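Local coordinates for genome polyprotein (Rhinovirus C, PDB 6KU8), which is a picornavirus 3C cysteine protease of chymotrypsin-like fold that probably cleaves the viral polyprotein, and is held here with the inhibitor rupintrivir, at residues I89-P94 with G158-A162. Residues are numbered along the deposited sequence; the frame is centred on the assembly and turned at random.
Sequences IRRFIP and GNIVA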
ATOM      1  N   ILE A  89      -5.239   0.283 -12.468  1.00 22.60           N
ATOM      2  CA  ILE A  89      -4.617   1.577 -12.184  1.00 21.68           C
ATOM      3  C   ILE A  89      -3.126   1.582 -12.513  1.00 21.74           C
ATOM      4  O   ILE A  89      -2.416   2.531 -12.154  1.00 22.38           O
ATOM      5  CB  ILE A  89      -4.871   1.978 -10.726  1.00 23.45           C
ATOM      6  CG1 ILE A  89      -4.367   0.852  -9.807  1.00 20.39           C
ATOM      7  CG2 ILE A  89      -6.353   2.230 -10.537  1.00 22.28           C
ATOM      8  CD1 ILE A  89      -3.982   1.269  -8.394  1.00 27.42           C
ATOM      9  N   ARG A  90      -2.639   0.562 -13.223  1.00 19.07           N
ATOM     10  CA  ARG A  90      -1.199   0.425 -13.446  1.00 21.90           C
ATOM     11  C   ARG A  90      -0.607   1.615 -14.196  1.00 21.41           C
ATOM     12  O   ARG A  90       0.568   1.942 -14.005  1.00 22.14           O
ATOM     13  CB  ARG A  90      -0.913  -0.872 -14.205  1.00 21.04           C
ATOM     14  CG  ARG A  90      -0.916  -2.113 -13.315  1.00 21.14           C
ATOM     15  CD  ARG A  90      -0.750  -3.392 -14.139  1.00 22.22           C
ATOM     16  NE  ARG A  90      -1.922  -3.659 -14.977  1.00 23.10           N
ATOM     17  CZ  ARG A  90      -2.125  -4.803 -15.621  1.00 22.44           C
ATOM     18  NH1 ARG A  90      -1.235  -5.785 -15.514  1.00 24.60           N
ATOM     19  NH2 ARG A  90      -3.210  -4.972 -16.359  1.00 23.34           N
ATOM     20  N   ARG A  91      -1.394   2.282 -15.041  1.00 23.29           N
ATOM     21  CA  ARG A  91      -0.854   3.389 -15.828  1.00 28.36           C
ATOM     22  C   ARG A  91      -0.501   4.607 -14.967  1.00 27.24           C
ATOM     23  O   ARG A  91       0.214   5.503 -15.439  1.00 23.49           O
ATOM     24  CB  ARG A  91      -1.856   3.770 -16.929  1.00 27.89           C
ATOM     25  CG  ARG A  91      -2.600   5.064 -16.681  1.00 33.93           C
ATOM     26  CD  ARG A  91      -3.801   5.250 -17.630  1.00 42.84           C
ATOM     27  NE  ARG A  91      -5.034   4.727 -17.045  1.00 47.71           N
ATOM     28  CZ  ARG A  91      -6.205   4.677 -17.671  1.00 52.48           C
ATOM     29  NH1 ARG A  91      -6.314   5.120 -18.917  1.00 68.04           N
ATOM     30  NH2 ARG A  91      -7.268   4.175 -17.054  1.00 51.78           N
ATOM     31  N   PHE A  92      -0.990   4.665 -13.725  1.00 21.68           N
ATOM     32  CA  PHE A  92      -0.670   5.747 -12.797  1.00 23.22           C
ATOM     33  C   PHE A  92       0.457   5.385 -11.847  1.00 19.24           C
ATOM     34  O   PHE A  92       0.896   6.240 -11.068  1.00 20.02           O
ATOM     35  CB  PHE A  92      -1.911   6.138 -11.979  1.00 19.82           C
ATOM     36  CG  PHE A  92      -3.146   6.333 -12.806  1.00 22.20           C
ATOM     37  CD1 PHE A  92      -3.204   7.324 -13.769  1.00 25.96           C
ATOM     38  CD2 PHE A  92      -4.260   5.528 -12.606  1.00 23.50           C
ATOM     39  CE1 PHE A  92      -4.351   7.509 -14.526  1.00 28.92           C
ATOM     40  CE2 PHE A  92      -5.405   5.704 -13.349  1.00 26.37           C
ATOM     41  CZ  PHE A  92      -5.458   6.694 -14.312  1.00 29.07           C
ATOM     42  N   ILE A  93       0.943   4.145 -11.886  1.00 18.78           N
ATOM     43  CA  ILE A  93       2.002   3.676 -11.027  1.00 22.00           C
ATOM     44  C   ILE A  93       3.340   3.994 -11.686  1.00 23.65           C
ATOM     45  O   ILE A  93       3.535   3.606 -12.860  1.00 25.66           O
ATOM     46  CB  ILE A  93       1.868   2.172 -10.736  1.00 22.50           C
ATOM     47  CG1 ILE A  93       0.534   1.900 -10.022  1.00 20.87           C
ATOM     48  CG2 ILE A  93       3.037   1.653  -9.916  1.00 20.19           C
ATOM     49  CD1 ILE A  93       0.350   0.452  -9.567  1.00 21.60           C
ATOM     50  N   PRO A  94       4.264   4.683 -11.025  1.00 24.40           N
ATOM     51  CA  PRO A  94       5.506   5.095 -11.687  1.00 21.62           C
ATOM     52  C   PRO A  94       6.331   3.895 -12.109  1.00 24.48           C
ATOM     53  O   PRO A  94       6.204   2.800 -11.554  1.00 20.65           O
ATOM     54  CB  PRO A  94       6.243   5.900 -10.609  1.00 22.51           C
ATOM     55  CG  PRO A  94       5.170   6.309  -9.632  1.00 25.14           C
ATOM     56  CD  PRO A  94       4.216   5.140  -9.623  1.00 22.91           C
ATOM     57  N   GLY A 158      -3.431  11.308 -10.676  1.00 18.70           N
ATOM     58  CA  GLY A 158      -2.687  10.579 -11.683  1.00 20.12           C
ATOM     59  C   GLY A 158      -1.414   9.890 -11.233  1.00 17.97           C
ATOM     60  O   GLY A 158      -0.740   9.286 -12.065  1.00 18.45           O
ATOM     61  N   ASN A 159      -1.038   9.954  -9.957  1.00 17.31           N
ATOM     62  CA  ASN A 159       0.225   9.356  -9.524  1.00 19.29           C
ATOM     63  C   ASN A 159      -0.023   8.497  -8.290  1.00 19.46           C
ATOM     64  O   ASN A 159      -0.366   9.024  -7.226  1.00 20.58           O
ATOM     65  CB  ASN A 159       1.264  10.435  -9.222  1.00 17.81           C
ATOM     66  CG  ASN A 159       1.499  11.377 -10.388  1.00 20.10           C
ATOM     67  OD1 ASN A 159       1.827  10.940 -11.474  1.00 18.03           O
ATOM     68  ND2 ASN A 159       1.371  12.679 -10.145  1.00 15.48           N
ATOM     69  N   ILE A 160       0.144   7.188  -8.416  1.00 17.42           N
ATOM     70  CA  ILE A 160      -0.110   6.255  -7.313  1.00 16.05           C
ATOM     71  C   ILE A 160       1.234   5.623  -6.971  1.00 14.21           C
ATOM     72  O   ILE A 160       1.732   4.762  -7.706  1.00 17.22           O
ATOM     73  CB  ILE A 160      -1.167   5.197  -7.668  1.00 20.24           C
ATOM     74  CG1 ILE A 160      -2.476   5.863  -8.134  1.00 16.02           C
ATOM     75  CG2 ILE A 160      -1.432   4.281  -6.451  1.00 19.15           C
ATOM     76  CD1 ILE A 160      -3.466   4.889  -8.747  1.00 14.29           C
ATOM     77  N   VAL A 161       1.816   6.044  -5.856  1.00 17.14           N
ATOM     78  CA  VAL A 161       3.259   6.043  -5.723  1.00 16.44           C
ATOM     79  C   VAL A 161       3.772   5.142  -4.605  1.00 21.09           C
ATOM     80  O   VAL A 161       4.931   4.694  -4.676  1.00 19.15           O
ATOM     81  CB  VAL A 161       3.720   7.506  -5.542  1.00 26.15           C
ATOM     82  CG1 VAL A 161       4.441   7.772  -4.239  1.00 23.64           C
ATOM     83  CG2 VAL A 161       4.434   8.021  -6.788  1.00 25.01           C
ATOM     84  N   ALA A 162       2.958   4.808  -3.606  1.00 18.48           N
ATOM     85  CA  ALA A 162       3.412   3.934  -2.525  1.00 19.59           C
ATOM     86  C   ALA A 162       2.207   3.490  -1.708  1.00 18.64           C
ATOM     87  O   ALA A 162       1.118   4.047  -1.834  1.00 17.41           O
ATOM     88  CB  ALA A 162       4.437   4.632  -1.613  1.00 13.72           C
TER
HETATM   89  O   HOH W   1       2.630   8.190 -11.965  1.00 23.60           O
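In the chymotrypsin-like fold of the 3C proteases a linker joins the two beta domains, and here its short 3-10 turn, 90-92, docks through F92 and the residues beside it on the start of strand 159-167. One direct hydrogen bond crosses: I160 N gives its proton to F92 O at 2.9 Å, nearly straight (174°), with the donor above the carbonyl plane. Water 1 also donates to F92 O and to N159 OD1, while N159 ND2 is hydrogen-bonded to N156 OD1; the N159 CA hydrogen approaches F92 O too, so this carbonyl is gripped by two hydrogen bonds and a weaker CH contact. A matching CA-H...O contact runs from I93 CA to I160 O (3.5 Å), giving I160 a partner at both its N-H and its carbonyl. P94, which has no N-H to offer the strand, brings its CD to 3.2 Å from I160 O, and its CG abuts V161 CG2 tightly, at 3.4 Å. Beside the hydrogen bond I160 carries the apolar part of the contact. With CG1 beside its backbone N (chi1 -55°), its CD1 reaches I89 CD1 at 3.7 Å and F92 CB at 3.8 Å; the two isoleucines cross at about a right angle, and their branched, wholly apolar chains suit so buried a place. G158 O approaches the F92 ring obliquely, 3.6 Å from CD1, and R91 CG lies above one face, offset toward the rim; G158 turns the chain at positive phi, a conformation easy for glycine. Helix 8-17 packs against this apolar cluster, F9 meeting the F92 ring edge-to-face and L13 touching both isoleucines; I89 also reaches strand 26-34, while P94 and V161 rest on W100 of strand 100-107.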